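Local coordinates for protein 432aa long hypothetical deoxyribodipyrimidine photolyase (Sulfolobus tokodaii, PDB 2E0I) that probably repairs pyrimidine dimers in DNA using light, holding two FAD molecules, the second of which is implicated as a novel light-harvesting cofactor, at residues E48-F53 with L220-I225; P183-G188 with N213-P218; I294-R299 with A378-E383; K369-F374 with I395-Y400. All coordinates share one frame; numbering follows the deposited sequence.

Contact 1. Residues E48-F53 with L220-I225; sequences EFAVSF and LKFGTI. With FAD (flavin-adenine dinucleotide), chain F.
Lys221 NZ donates a hydrogen bond to the ribityl hydroxyl O2' of FAD (chain F), 3.0 Å away, and a weak one to Tyr341 O. Its CE lies over one face of the Phe222 ring, near the rim. The Phe222 ring in turn meets Phe53, CD2 to CD1 at 3.8 Å. The two ring planes are near parallel (24°), but with centroids 5.9 Å apart the rings are displaced and overlap very little. Phe53 has CG anti to its backbone N (chi1 -172°), which carries its ring off helix 48-66 to meet Phe222. Phe222 CE2 also lies 3.7 Å from Ala50 O, and its CE1 is 4.1 Å from flavin atom C9. Replacing Phe222 by an alanine would probably open a gap between Ala50, Phe53 and the flavin. Val51 CG2 touches the flavin methyl C7M at 3.6 Å. Here 220-225 gives the ribityl chain a polar bond, while Val51 and Phe222 give the dimethylbenzene end apolar contacts; other residues, among them Asn43 and Asp98, supply further hydrogen bonds.

Contact 2. Residues P183-G188 with N213-P218; sequences PLFRGG and NYRLSP. With FAD (flavin-adenine dinucleotide), chain E.
Arg215 offers the FAD (chain E) phosphates its backbone rather than its guanidinium: its N donates to O2P at 2.7 Å, while the side chain runs the other way to meet Leu184. Arg215 has left-handed helical backbone angles (phi 54°, psi 42°), consistent with the tight turn here. Leu184 CD1 touches Arg215 NH1 at 3.7 Å, the two side chains crossing at about a right angle. Beside them, Phe185 turns a ring edge to Arg215 O, which sits in the ring plane 3.6 Å from CE2. Pro218 CG meets the same Phe185 CE2 at 3.5 Å, these side chains also running roughly perpendicular. With CG anti to the carbonyl carbon (chi1 -59°), the Phe185 ring reaches in to 213-218 although CB points to one side of it. The neighbouring amides share the diphosphate. Tyr214 N bonds O1A, and O1P is gripped twice, by Leu216 N at 3.0 Å and Ser217 N at 3.2 Å. Asn213 ND2 adds a weak bond to O2A. Ser217 OG is held by Asp340. Consecutive N-H groups around a diphosphate, leading into helix 217-221, and an FAD folded so that adenine lies near the flavin mark the cofactor site of the photolyase family.

Contact 3. Residues I294-R299 with A378-E383; sequences IDAGMR and AKFIKE
The methyl of Ala296 makes the closest contact, CB lying 3.6 Å from Phe380 CE2 and 3.8 Å from Phe380 CD2. The same methyl reaches the backbone of the other helix, 3.9 Å from Ile381 CA, with Ile381 CG1 a little farther off at 4.3 Å. Gly297 N adds a contact with Phe380 CE2 at 3.9 Å. Both Ala296 and Gly297 come to the Phe380 ring obliquely. No hydrogen bond crosses, and the small residues allow a near approach: the CA atoms of Ala296 and Ile381 are 5.2 Å apart, and the short helix axes come within 8.6 Å at a crossing angle of 54°. Phe380 has CG anti to its own backbone N (chi1 179°), which swings the ring across to helix 292-304 although its CB points to one side of it. This is helix-on-helix packing inside the all-helical FAD-binding domain of the photolyase, with the Phe380 side chain about 11 Å from the bound flavin cofactor. Around the ring stand Ile293 and Met300 of the same partner helix, Val311 of helix 309-322, and the ring of Trp384. Farther out, the first turn of helix 379-384 is held by Asp375, whose OD2 and OD1 bond the N atoms of Phe380 and Ile381. On the other helix Arg299 makes a salt bridge to Glu387, and the carboxylate of Asp295 is tied to Tyr407 OH and Thr289 N.

Contact 4. Residues K369-F374 with I395-Y400; sequences KQQEKF and IIHSIY
Helix 367-374 comes nearest to 395-400 where the short helix 393-396 has just ended, the CA atoms of Glu372 and His397 lying 6.1 Å apart. Gln371 uses its amide nitrogen twice. NE2 donates to His397 ND1 at 3.3 Å along a nearly straight line (174°), the acceptor in the amide plane but the donor tilted out of the imidazole plane. It also donates to Ile396 O at 3.3 Å, a more bent bond (138°) that arrives above the carbonyl plane. With CG opposite the backbone N (chi1 173°) and the chain extended beyond, Gln371 spans the gap between the segments. Within the helical FAD-binding domain, this ties two peripheral helices to helix 292-304, since Gln371 OE1 takes the N-H of Ile293. The other imidazole nitrogen, His397 NE2, bonds Pro376 O; with ND1 accepting, this is consistent with a neutral ring protonated at NE2. Were Gln371 a leucine, His397 ND1 and Ile396 O would probably lose their shared donor and Ile293 N its acceptor. Glu372 covers one face of the imidazole: its CA lies 4.0 Å from the centroid of the His397 ring, a CH-pi contact, and its CG also stands over that face, while the carboxylate is turned steeply to the ring plane.

Contacts 1 and 2 lie near the centre of the chain, share helix 217-221 and touch directly, Phe53 packing against Gly187 and Pro218; each borders a different FAD. Contacts 3 and 4 form a second touching pair toward the periphery, where Ile381 meets Gln371 and Ile396, and their segments alternate along the chain. Contacts 1 and 3 are buried and apolar across their segments, while contact 2 is partly buried and reserves its hydrogen bonds for the cofactor. Contact 4, farthest out, with exposed Glu372 at its margin, is the one whose two segments bond each other through polar atoms. Contacts 2 and 3 stay about 9 Å apart at their nearest atoms.

Contact 1. Residues E48-F53 with L220-I225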
# COMPACT_ATOMS: atom_id res chain seq x y z
N GLU A 48 -3.93 -1.45 11.63
CA GLU A 48 -3.37 -2.38 12.60
C GLU A 48 -2.73 -3.55 11.86
O GLU A 48 -1.67 -4.03 12.26
CB GLU A 48 -4.44 -2.91 13.56
CG GLU A 48 -4.89 -1.94 14.64
CD GLU A 48 -3.73 -1.31 15.42
OE1 GLU A 48 -2.71 -1.99 15.69
OE2 GLU A 48 -3.86 -0.11 15.79
N PHE A 49 -3.37 -4.00 10.79
CA PHE A 49 -2.82 -5.11 10.02
C PHE A 49 -1.46 -4.75 9.42
O PHE A 49 -0.52 -5.52 9.51
CB PHE A 49 -3.78 -5.53 8.91
CG PHE A 49 -5.02 -6.21 9.39
CD1 PHE A 49 -4.95 -7.27 10.27
CD2 PHE A 49 -6.28 -5.82 8.92
CE1 PHE A 49 -6.11 -7.94 10.68
CE2 PHE A 49 -7.44 -6.48 9.32
CZ PHE A 49 -7.35 -7.54 10.20
N ALA A 50 -1.37 -3.57 8.80
CA ALA A 50 -0.12 -3.13 8.20
C ALA A 50 0.99 -3.06 9.24
O ALA A 50 2.13 -3.47 8.98
CB ALA A 50 -0.31 -1.76 7.59
N VAL A 51 0.67 -2.55 10.42
CA VAL A 51 1.64 -2.42 11.49
C VAL A 51 2.18 -3.77 11.94
O VAL A 51 3.39 -3.93 12.15
CB VAL A 51 1.02 -1.65 12.67
CG1 VAL A 51 1.97 -1.62 13.84
CG2 VAL A 51 0.71 -0.24 12.24
N SER A 52 1.29 -4.75 12.09
CA SER A 52 1.72 -6.07 12.52
C SER A 52 2.68 -6.67 11.50
O SER A 52 3.71 -7.26 11.86
CB SER A 52 0.52 -6.99 12.67
OG SER A 52 -0.36 -6.46 13.63
N PHE A 53 2.34 -6.50 10.23
CA PHE A 53 3.16 -6.99 9.15
C PHE A 53 4.54 -6.35 9.21
O PHE A 53 5.56 -7.02 9.02
CB PHE A 53 2.51 -6.68 7.81
CG PHE A 53 3.20 -7.31 6.64
CD1 PHE A 53 4.40 -6.82 6.18
CD2 PHE A 53 2.64 -8.41 5.99
CE1 PHE A 53 5.03 -7.39 5.09
CE2 PHE A 53 3.26 -8.99 4.90
CZ PHE A 53 4.46 -8.48 4.45
N LEU A 220 6.16 -5.70 -1.07
CA LEU A 220 6.77 -4.67 -1.91
C LEU A 220 6.72 -3.33 -1.16
O LEU A 220 7.71 -2.62 -1.05
CB LEU A 220 6.03 -4.55 -3.24
CG LEU A 220 6.11 -5.77 -4.17
CD1 LEU A 220 5.13 -5.60 -5.31
CD2 LEU A 220 7.53 -5.95 -4.70
N LYS A 221 5.55 -3.01 -0.62
CA LYS A 221 5.35 -1.77 0.13
C LYS A 221 6.32 -1.66 1.31
O LYS A 221 6.88 -0.59 1.55
CB LYS A 221 3.89 -1.70 0.60
CG LYS A 221 3.67 -1.13 2.01
CD LYS A 221 3.90 0.36 2.08
CE LYS A 221 3.82 0.83 3.52
NZ LYS A 221 3.70 2.32 3.58
N PHE A 222 6.52 -2.75 2.04
CA PHE A 222 7.43 -2.71 3.18
C PHE A 222 8.86 -3.13 2.85
O PHE A 222 9.72 -3.16 3.72
CB PHE A 222 6.87 -3.53 4.32
CG PHE A 222 5.84 -2.80 5.12
CD1 PHE A 222 6.20 -1.71 5.93
CD2 PHE A 222 4.49 -3.15 5.04
CE1 PHE A 222 5.25 -0.99 6.63
CE2 PHE A 222 3.54 -2.44 5.75
CZ PHE A 222 3.92 -1.35 6.55
N GLY A 223 9.08 -3.47 1.58
CA GLY A 223 10.41 -3.84 1.11
C GLY A 223 11.10 -5.10 1.62
O GLY A 223 12.32 -5.08 1.77
N THR A 224 10.36 -6.18 1.87
CA THR A 224 11.01 -7.40 2.31
C THR A 224 11.76 -7.96 1.10
O THR A 224 12.67 -8.77 1.24
CB THR A 224 10.00 -8.41 2.85
OG1 THR A 224 9.02 -8.71 1.85
CG2 THR A 224 9.33 -7.85 4.09
N ILE A 225 11.34 -7.54 -0.09
CA ILE A 225 12.01 -7.91 -1.35
C ILE A 225 12.03 -6.63 -2.18
O ILE A 225 11.12 -5.81 -2.08
CB ILE A 225 11.25 -9.01 -2.16
CG1 ILE A 225 9.91 -8.48 -2.64
CG2 ILE A 225 11.03 -10.24 -1.30
CD1 ILE A 225 9.19 -9.48 -3.48
PA FAD F . 2.69 6.86 6.87
O1A FAD F . 1.66 6.50 5.87
O2A FAD F . 2.84 6.22 8.19
O5B FAD F . 1.99 8.22 7.37
C5B FAD F . 2.72 9.16 8.17
C4B FAD F . 1.92 10.44 8.42
O4B FAD F . 1.17 10.74 7.23
C3B FAD F . 0.88 10.24 9.53
O3B FAD F . 0.53 11.51 10.09
C2B FAD F . -0.29 9.68 8.73
O2B FAD F . -1.51 9.91 9.44
C1B FAD F . -0.24 10.60 7.51
N9A FAD F . -0.98 10.04 6.36
C8A FAD F . -0.82 8.83 5.84
N7A FAD F . -1.61 8.67 4.78
C5A FAD F . -2.28 9.81 4.62
C6A FAD F . -3.21 10.25 3.69
N6A FAD F . -3.64 9.44 2.72
N1A FAD F . -3.69 11.50 3.79
C2A FAD F . -3.30 12.31 4.76
N3A FAD F . -2.42 11.91 5.66
C4A FAD F . -1.89 10.68 5.62
N1 FAD F . 8.41 3.83 9.30
C2 FAD F . 9.31 4.21 10.31
O2 FAD F . 10.46 4.53 10.02
N3 FAD F . 8.87 4.27 11.64
C4 FAD F . 7.54 3.96 11.95
O4 FAD F . 7.16 4.00 13.12
C4X FAD F . 6.65 3.60 10.95
N5 FAD F . 5.30 3.35 11.25
C5X FAD F . 4.40 3.01 10.23
C6 FAD F . 3.05 2.86 10.53
C7 FAD F . 2.12 2.62 9.52
C7M FAD F . 0.64 2.46 9.87
C8 FAD F . 2.56 2.52 8.20
C8M FAD F . 1.58 2.25 7.06
C9 FAD F . 3.92 2.66 7.91
C9A FAD F . 4.84 2.91 8.92
N10 FAD F . 6.20 3.11 8.62
C10 FAD F . 7.08 3.53 9.63
C1' FAD F . 6.70 2.97 7.24
C2' FAD F . 6.47 4.23 6.39
O2' FAD F . 5.76 3.88 5.20
C3' FAD F . 7.80 4.89 6.05
O3' FAD F . 8.44 5.34 7.25
C4' FAD F . 7.59 6.08 5.11
O4' FAD F . 8.87 6.54 4.64
C5' FAD F . 6.87 7.23 5.82
O5' FAD F . 6.03 7.95 4.93
P FAD F . 4.48 7.55 4.78
O1P FAD F . 3.82 8.61 3.99
O2P FAD F . 4.37 6.15 4.30
O3P FAD F . 3.97 7.66 6.31

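Contact 2. Residues P183-G188 with N213-P218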
# COMPACT_ATOMS: atom_id res chain seq x y z
N PRO A 183 -4.67 -12.88 9.42
CA PRO A 183 -4.56 -14.34 9.37
C PRO A 183 -4.00 -14.76 8.02
O PRO A 183 -3.63 -15.92 7.82
CB PRO A 183 -6.00 -14.78 9.54
CG PRO A 183 -6.77 -13.70 8.84
CD PRO A 183 -6.08 -12.45 9.35
N LEU A 184 -3.91 -13.81 7.10
CA LEU A 184 -3.46 -14.09 5.75
C LEU A 184 -1.99 -13.82 5.42
O LEU A 184 -1.50 -14.24 4.37
CB LEU A 184 -4.38 -13.32 4.81
CG LEU A 184 -4.25 -13.50 3.31
CD1 LEU A 184 -4.25 -14.98 2.98
CD2 LEU A 184 -5.40 -12.76 2.63
N PHE A 185 -1.28 -13.12 6.30
CA PHE A 185 0.13 -12.80 6.07
C PHE A 185 0.91 -13.00 7.35
O PHE A 185 0.34 -12.98 8.44
CB PHE A 185 0.32 -11.33 5.64
CG PHE A 185 -0.40 -10.96 4.39
CD1 PHE A 185 -1.73 -10.60 4.43
CD2 PHE A 185 0.26 -11.02 3.16
CE1 PHE A 185 -2.42 -10.30 3.26
CE2 PHE A 185 -0.41 -10.72 1.98
CZ PHE A 185 -1.75 -10.36 2.03
N ARG A 186 2.21 -13.17 7.22
CA ARG A 186 3.04 -13.34 8.40
C ARG A 186 4.19 -12.36 8.35
O ARG A 186 4.90 -12.20 9.34
CB ARG A 186 3.54 -14.79 8.49
CG ARG A 186 2.39 -15.77 8.68
CD ARG A 186 2.83 -17.22 8.81
NE ARG A 186 3.37 -17.55 10.12
CZ ARG A 186 3.89 -18.73 10.48
NH1 ARG A 186 4.34 -18.88 11.72
NH2 ARG A 186 3.96 -19.74 9.62
N GLY A 187 4.36 -11.69 7.21
CA GLY A 187 5.43 -10.72 7.07
C GLY A 187 6.78 -11.36 6.87
O GLY A 187 6.89 -12.58 6.90
N GLY A 188 7.82 -10.54 6.65
CA GLY A 188 9.16 -11.06 6.45
C GLY A 188 9.51 -11.45 5.02
O GLY A 188 8.64 -11.85 4.22
N ASN A 213 -3.71 -14.30 -7.47
CA ASN A 213 -3.00 -13.06 -7.17
C ASN A 213 -1.79 -13.44 -6.33
O ASN A 213 -1.86 -14.35 -5.51
CB ASN A 213 -3.90 -12.09 -6.41
CG ASN A 213 -5.15 -11.75 -7.18
OD1 ASN A 213 -6.15 -12.47 -7.10
ND2 ASN A 213 -5.10 -10.67 -7.94
N TYR A 214 -0.67 -12.76 -6.55
CA TYR A 214 0.54 -13.09 -5.81
C TYR A 214 0.54 -12.64 -4.37
O TYR A 214 1.35 -13.11 -3.58
CB TYR A 214 1.78 -12.51 -6.49
CG TYR A 214 2.09 -13.07 -7.84
CD1 TYR A 214 1.48 -12.56 -8.99
CD2 TYR A 214 3.01 -14.10 -7.99
CE1 TYR A 214 1.79 -13.06 -10.25
CE2 TYR A 214 3.32 -14.62 -9.25
CZ TYR A 214 2.71 -14.10 -10.37
OH TYR A 214 3.01 -14.63 -11.61
N ARG A 215 -0.37 -11.73 -4.04
CA ARG A 215 -0.45 -11.20 -2.68
C ARG A 215 0.92 -10.66 -2.25
O ARG A 215 1.35 -10.87 -1.12
CB ARG A 215 -0.90 -12.29 -1.72
CG ARG A 215 -2.39 -12.41 -1.59
CD ARG A 215 -2.75 -13.50 -0.60
NE ARG A 215 -2.65 -14.81 -1.24
CZ ARG A 215 -2.07 -15.87 -0.69
NH1 ARG A 215 -1.53 -15.77 0.53
NH2 ARG A 215 -2.04 -17.02 -1.35
N LEU A 216 1.59 -9.96 -3.16
CA LEU A 216 2.90 -9.41 -2.89
C LEU A 216 2.94 -7.96 -2.42
O LEU A 216 3.96 -7.52 -1.87
CB LEU A 216 3.78 -9.51 -4.13
CG LEU A 216 4.55 -10.80 -4.43
CD1 LEU A 216 5.20 -10.66 -5.78
CD2 LEU A 216 5.61 -11.06 -3.37
N SER A 217 1.86 -7.21 -2.62
CA SER A 217 1.82 -5.79 -2.25
C SER A 217 2.41 -5.45 -0.88
O SER A 217 3.26 -4.56 -0.77
CB SER A 217 0.40 -5.27 -2.35
OG SER A 217 -0.48 -6.15 -1.68
N PRO A 218 1.98 -6.14 0.18
CA PRO A 218 2.58 -5.77 1.47
C PRO A 218 4.10 -5.97 1.51
O PRO A 218 4.83 -5.20 2.14
CB PRO A 218 1.81 -6.66 2.45
CG PRO A 218 1.49 -7.85 1.64
CD PRO A 218 1.09 -7.30 0.31
PA FAD E . -1.78 -9.04 -7.92
O1A FAD E . -1.31 -10.41 -7.62
O2A FAD E . -2.53 -8.65 -9.14
O5B FAD E . -0.33 -8.48 -8.34
C5B FAD E . -0.18 -7.37 -9.23
C4B FAD E . 0.91 -6.43 -8.70
O4B FAD E . 1.08 -5.29 -9.56
C3B FAD E . 0.50 -5.90 -7.33
O3B FAD E . 1.10 -6.71 -6.32
C2B FAD E . 1.19 -4.54 -7.33
O2B FAD E . 2.60 -4.71 -7.14
C1B FAD E . 0.91 -4.10 -8.77
N9A FAD E . -0.47 -3.59 -8.94
C8A FAD E . -1.53 -4.27 -9.38
N7A FAD E . -2.57 -3.45 -9.48
C5A FAD E . -2.18 -2.24 -9.09
C6A FAD E . -2.80 -1.00 -8.97
N6A FAD E . -4.07 -0.84 -9.31
N1A FAD E . -2.09 0.05 -8.52
C2A FAD E . -0.81 -0.08 -8.19
N3A FAD E . -0.19 -1.24 -8.29
C4A FAD E . -0.84 -2.33 -8.74
N1 FAD E . -2.02 -1.40 -3.62
C2 FAD E . -1.13 -1.19 -2.56
O2 FAD E . -0.05 -1.78 -2.52
N3 FAD E . -1.49 -0.34 -1.51
C4 FAD E . -2.74 0.28 -1.52
O4 FAD E . -3.03 1.07 -0.63
C4X FAD E . -3.63 0.06 -2.57
N5 FAD E . -4.91 0.62 -2.53
C5X FAD E . -5.80 0.42 -3.59
C6 FAD E . -7.06 1.01 -3.53
C7 FAD E . -7.95 0.85 -4.59
C7M FAD E . -9.32 1.52 -4.51
C8 FAD E . -7.57 0.09 -5.70
C8M FAD E . -8.52 -0.08 -6.89
C9 FAD E . -6.31 -0.49 -5.75
C9A FAD E . -5.41 -0.32 -4.70
N10 FAD E . -4.12 -0.89 -4.74
C10 FAD E . -3.27 -0.78 -3.63
C1' FAD E . -3.67 -1.64 -5.95
C2' FAD E . -3.93 -3.15 -5.99
O2' FAD E . -5.31 -3.43 -5.75
C3' FAD E . -3.05 -3.92 -5.01
O3' FAD E . -1.67 -3.58 -5.23
C4' FAD E . -3.21 -5.43 -5.18
O4' FAD E . -4.58 -5.80 -5.01
C5' FAD E . -2.35 -6.20 -4.17
O5' FAD E . -2.58 -7.61 -4.27
P FAD E . -1.62 -8.56 -5.14
O1P FAD E . -0.22 -8.27 -4.77
O2P FAD E . -2.11 -9.94 -4.98
O3P FAD E . -1.87 -8.05 -6.65

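Contact 3. Residues I294-R299 with A378-E383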
# COMPACT_ATOMS: atom_id res chain seq x y z
N ILE A 294 -20.11 -6.75 -3.13
CA ILE A 294 -19.59 -5.60 -2.39
C ILE A 294 -19.45 -5.98 -0.92
O ILE A 294 -18.43 -5.70 -0.30
CB ILE A 294 -20.52 -4.36 -2.52
CG1 ILE A 294 -20.72 -4.00 -4.00
CG2 ILE A 294 -19.94 -3.17 -1.77
CD1 ILE A 294 -19.44 -3.61 -4.73
N ASP A 295 -20.47 -6.62 -0.37
CA ASP A 295 -20.46 -7.05 1.02
C ASP A 295 -19.34 -8.04 1.29
O ASP A 295 -18.67 -7.95 2.31
CB ASP A 295 -21.80 -7.69 1.37
CG ASP A 295 -22.93 -6.68 1.36
OD1 ASP A 295 -24.09 -7.07 1.07
OD2 ASP A 295 -22.66 -5.49 1.64
N ALA A 296 -19.15 -8.97 0.37
CA ALA A 296 -18.10 -9.96 0.54
C ALA A 296 -16.76 -9.24 0.58
O ALA A 296 -15.93 -9.50 1.46
CB ALA A 296 -18.13 -10.94 -0.60
N GLY A 297 -16.55 -8.33 -0.36
CA GLY A 297 -15.31 -7.58 -0.40
C GLY A 297 -14.98 -6.88 0.91
O GLY A 297 -13.94 -7.13 1.52
N MET A 298 -15.87 -6.00 1.36
CA MET A 298 -15.64 -5.26 2.59
C MET A 298 -15.42 -6.18 3.78
O MET A 298 -14.50 -5.96 4.58
CB MET A 298 -16.81 -4.32 2.87
CG MET A 298 -17.02 -3.27 1.78
SD MET A 298 -15.55 -2.30 1.37
CE MET A 298 -15.40 -1.24 2.85
N ARG A 299 -16.24 -7.22 3.90
CA ARG A 299 -16.08 -8.13 5.02
C ARG A 299 -14.73 -8.80 5.00
O ARG A 299 -14.07 -8.89 6.04
CB ARG A 299 -17.20 -9.17 5.04
CG ARG A 299 -18.53 -8.55 5.37
CD ARG A 299 -19.60 -9.58 5.58
NE ARG A 299 -20.91 -8.94 5.62
CZ ARG A 299 -22.04 -9.57 5.90
NH1 ARG A 299 -22.02 -10.87 6.17
NH2 ARG A 299 -23.20 -8.91 5.89
N ALA A 378 -20.52 -17.99 -6.89
CA ALA A 378 -20.73 -17.27 -5.65
C ALA A 378 -19.87 -17.86 -4.53
O ALA A 378 -20.18 -17.69 -3.35
CB ALA A 378 -22.20 -17.30 -5.26
N LYS A 379 -18.79 -18.54 -4.90
CA LYS A 379 -17.90 -19.13 -3.91
C LYS A 379 -17.27 -18.07 -3.00
O LYS A 379 -17.19 -18.26 -1.78
CB LYS A 379 -16.79 -19.94 -4.60
CG LYS A 379 -17.27 -21.26 -5.21
CD LYS A 379 -16.09 -22.15 -5.63
CE LYS A 379 -16.55 -23.54 -6.12
NZ LYS A 379 -17.34 -23.52 -7.40
N PHE A 380 -16.82 -16.96 -3.60
CA PHE A 380 -16.21 -15.87 -2.84
C PHE A 380 -17.24 -15.26 -1.90
O PHE A 380 -16.97 -15.03 -0.72
CB PHE A 380 -15.68 -14.78 -3.77
CG PHE A 380 -15.06 -13.62 -3.04
CD1 PHE A 380 -13.88 -13.79 -2.30
CD2 PHE A 380 -15.64 -12.35 -3.09
CE1 PHE A 380 -13.29 -12.71 -1.62
CE2 PHE A 380 -15.06 -11.27 -2.42
CZ PHE A 380 -13.89 -11.45 -1.68
N ILE A 381 -18.42 -15.00 -2.45
CA ILE A 381 -19.51 -14.42 -1.68
C ILE A 381 -19.88 -15.31 -0.51
O ILE A 381 -20.02 -14.84 0.62
CB ILE A 381 -20.73 -14.18 -2.58
CG1 ILE A 381 -20.41 -13.07 -3.58
CG2 ILE A 381 -21.93 -13.83 -1.75
CD1 ILE A 381 -21.47 -12.82 -4.61
N LYS A 382 -20.03 -16.61 -0.78
CA LYS A 382 -20.40 -17.56 0.27
C LYS A 382 -19.32 -17.69 1.34
O LYS A 382 -19.61 -18.00 2.50
CB LYS A 382 -20.67 -18.94 -0.35
CG LYS A 382 -22.04 -19.11 -0.98
CD LYS A 382 -22.08 -20.36 -1.84
CE LYS A 382 -23.48 -20.74 -2.23
NZ LYS A 382 -24.24 -21.16 -1.02
N GLU A 383 -18.08 -17.45 0.95
CA GLU A 383 -16.96 -17.55 1.87
C GLU A 383 -16.91 -16.40 2.85
O GLU A 383 -16.36 -16.53 3.94
CB GLU A 383 -15.64 -17.62 1.10
CG GLU A 383 -14.43 -17.89 1.98
CD GLU A 383 -14.50 -19.26 2.64
OE1 GLU A 383 -14.55 -20.28 1.91
OE2 GLU A 383 -14.50 -19.31 3.90

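Contact 4. Residues K369-F374 with I395-Y400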
# COMPACT_ATOMS: atom_id res chain seq x y z
N LYS A 369 -23.85 -7.45 -12.81
CA LYS A 369 -23.17 -8.06 -13.95
C LYS A 369 -21.77 -8.48 -13.52
O LYS A 369 -21.33 -9.60 -13.77
CB LYS A 369 -23.10 -7.08 -15.12
CG LYS A 369 -24.22 -7.26 -16.12
CD LYS A 369 -24.21 -6.20 -17.20
CE LYS A 369 -25.07 -6.64 -18.39
NZ LYS A 369 -26.41 -7.19 -17.98
N GLN A 370 -21.09 -7.55 -12.87
CA GLN A 370 -19.73 -7.77 -12.38
C GLN A 370 -19.71 -8.96 -11.43
O GLN A 370 -18.90 -9.88 -11.58
CB GLN A 370 -19.27 -6.50 -11.65
CG GLN A 370 -17.78 -6.24 -11.73
CD GLN A 370 -17.36 -5.78 -13.10
OE1 GLN A 370 -16.17 -5.61 -13.37
NE2 GLN A 370 -18.33 -5.57 -13.97
N GLN A 371 -20.59 -8.93 -10.44
CA GLN A 371 -20.70 -9.99 -9.45
C GLN A 371 -20.85 -11.36 -10.09
O GLN A 371 -20.20 -12.32 -9.68
CB GLN A 371 -21.91 -9.73 -8.54
CG GLN A 371 -22.20 -10.86 -7.57
CD GLN A 371 -23.39 -10.58 -6.68
OE1 GLN A 371 -23.39 -9.63 -5.90
NE2 GLN A 371 -24.42 -11.41 -6.79
N GLU A 372 -21.70 -11.43 -11.11
CA GLU A 372 -21.98 -12.68 -11.80
C GLU A 372 -20.87 -13.17 -12.71
O GLU A 372 -20.75 -14.37 -12.95
CB GLU A 372 -23.27 -12.54 -12.59
CG GLU A 372 -23.72 -13.83 -13.24
CD GLU A 372 -25.19 -13.81 -13.59
OE1 GLU A 372 -26.01 -13.66 -12.66
OE2 GLU A 372 -25.53 -13.94 -14.79
N LYS A 373 -20.04 -12.26 -13.20
CA LYS A 373 -18.96 -12.65 -14.08
C LYS A 373 -17.73 -13.16 -13.34
O LYS A 373 -17.14 -14.17 -13.74
CB LYS A 373 -18.54 -11.49 -14.98
CG LYS A 373 -17.37 -11.85 -15.87
CD LYS A 373 -16.98 -10.72 -16.79
CE LYS A 373 -15.87 -11.18 -17.73
NZ LYS A 373 -15.51 -10.11 -18.69
N PHE A 374 -17.35 -12.47 -12.26
CA PHE A 374 -16.16 -12.83 -11.50
C PHE A 374 -16.35 -13.75 -10.32
O PHE A 374 -15.38 -14.09 -9.65
CB PHE A 374 -15.43 -11.56 -11.08
CG PHE A 374 -14.94 -10.76 -12.24
CD1 PHE A 374 -14.02 -11.30 -13.13
CD2 PHE A 374 -15.43 -9.48 -12.48
CE1 PHE A 374 -13.60 -10.58 -14.25
CE2 PHE A 374 -15.02 -8.75 -13.60
CZ PHE A 374 -14.10 -9.30 -14.48
N ILE A 395 -29.79 -17.59 -7.12
CA ILE A 395 -30.55 -16.62 -6.36
C ILE A 395 -29.68 -15.44 -5.93
O ILE A 395 -30.06 -14.29 -6.12
CB ILE A 395 -31.17 -17.27 -5.10
CG1 ILE A 395 -32.14 -18.37 -5.54
CG2 ILE A 395 -31.86 -16.22 -4.24
CD1 ILE A 395 -32.78 -19.14 -4.40
N ILE A 396 -28.51 -15.74 -5.35
CA ILE A 396 -27.60 -14.70 -4.90
C ILE A 396 -27.35 -13.65 -5.99
O ILE A 396 -27.30 -12.46 -5.69
CB ILE A 396 -26.25 -15.31 -4.46
CG1 ILE A 396 -26.43 -16.08 -3.15
CG2 ILE A 396 -25.21 -14.21 -4.26
CD1 ILE A 396 -25.19 -16.77 -2.68
N HIS A 397 -27.21 -14.10 -7.23
CA HIS A 397 -26.97 -13.19 -8.35
C HIS A 397 -28.21 -12.39 -8.73
O HIS A 397 -28.17 -11.56 -9.64
CB HIS A 397 -26.49 -13.97 -9.58
CG HIS A 397 -25.15 -14.59 -9.41
ND1 HIS A 397 -24.07 -13.90 -8.91
CD2 HIS A 397 -24.70 -15.84 -9.68
CE1 HIS A 397 -23.02 -14.69 -8.87
NE2 HIS A 397 -23.37 -15.88 -9.34
N SER A 398 -29.31 -12.62 -8.02
CA SER A 398 -30.56 -11.91 -8.30
C SER A 398 -31.23 -11.60 -6.99
O SER A 398 -32.41 -11.25 -6.96
CB SER A 398 -31.49 -12.78 -9.13
OG SER A 398 -30.82 -13.31 -10.26
N ILE A 399 -30.47 -11.73 -5.91
CA ILE A 399 -30.98 -11.51 -4.57
C ILE A 399 -31.73 -10.19 -4.38
O ILE A 399 -32.30 -9.93 -3.32
CB ILE A 399 -29.83 -11.62 -3.54
CG1 ILE A 399 -30.39 -11.99 -2.18
CG2 ILE A 399 -29.06 -10.31 -3.47
CD1 ILE A 399 -29.34 -12.37 -1.20
N TYR A 400 -31.72 -9.35 -5.41
CA TYR A 400 -32.43 -8.07 -5.35
C TYR A 400 -33.91 -8.30 -5.63
O TYR A 400 -34.75 -7.45 -5.34
CB TYR A 400 -31.84 -7.08 -6.36
CG TYR A 400 -31.84 -7.57 -7.79
CD1 TYR A 400 -33.01 -7.57 -8.55
CD2 TYR A 400 -30.67 -8.05 -8.38
CE1 TYR A 400 -33.02 -8.04 -9.86
CE2 TYR A 400 -30.67 -8.53 -9.69
CZ TYR A 400 -31.85 -8.52 -10.43
OH TYR A 400 -31.87 -8.98 -11.73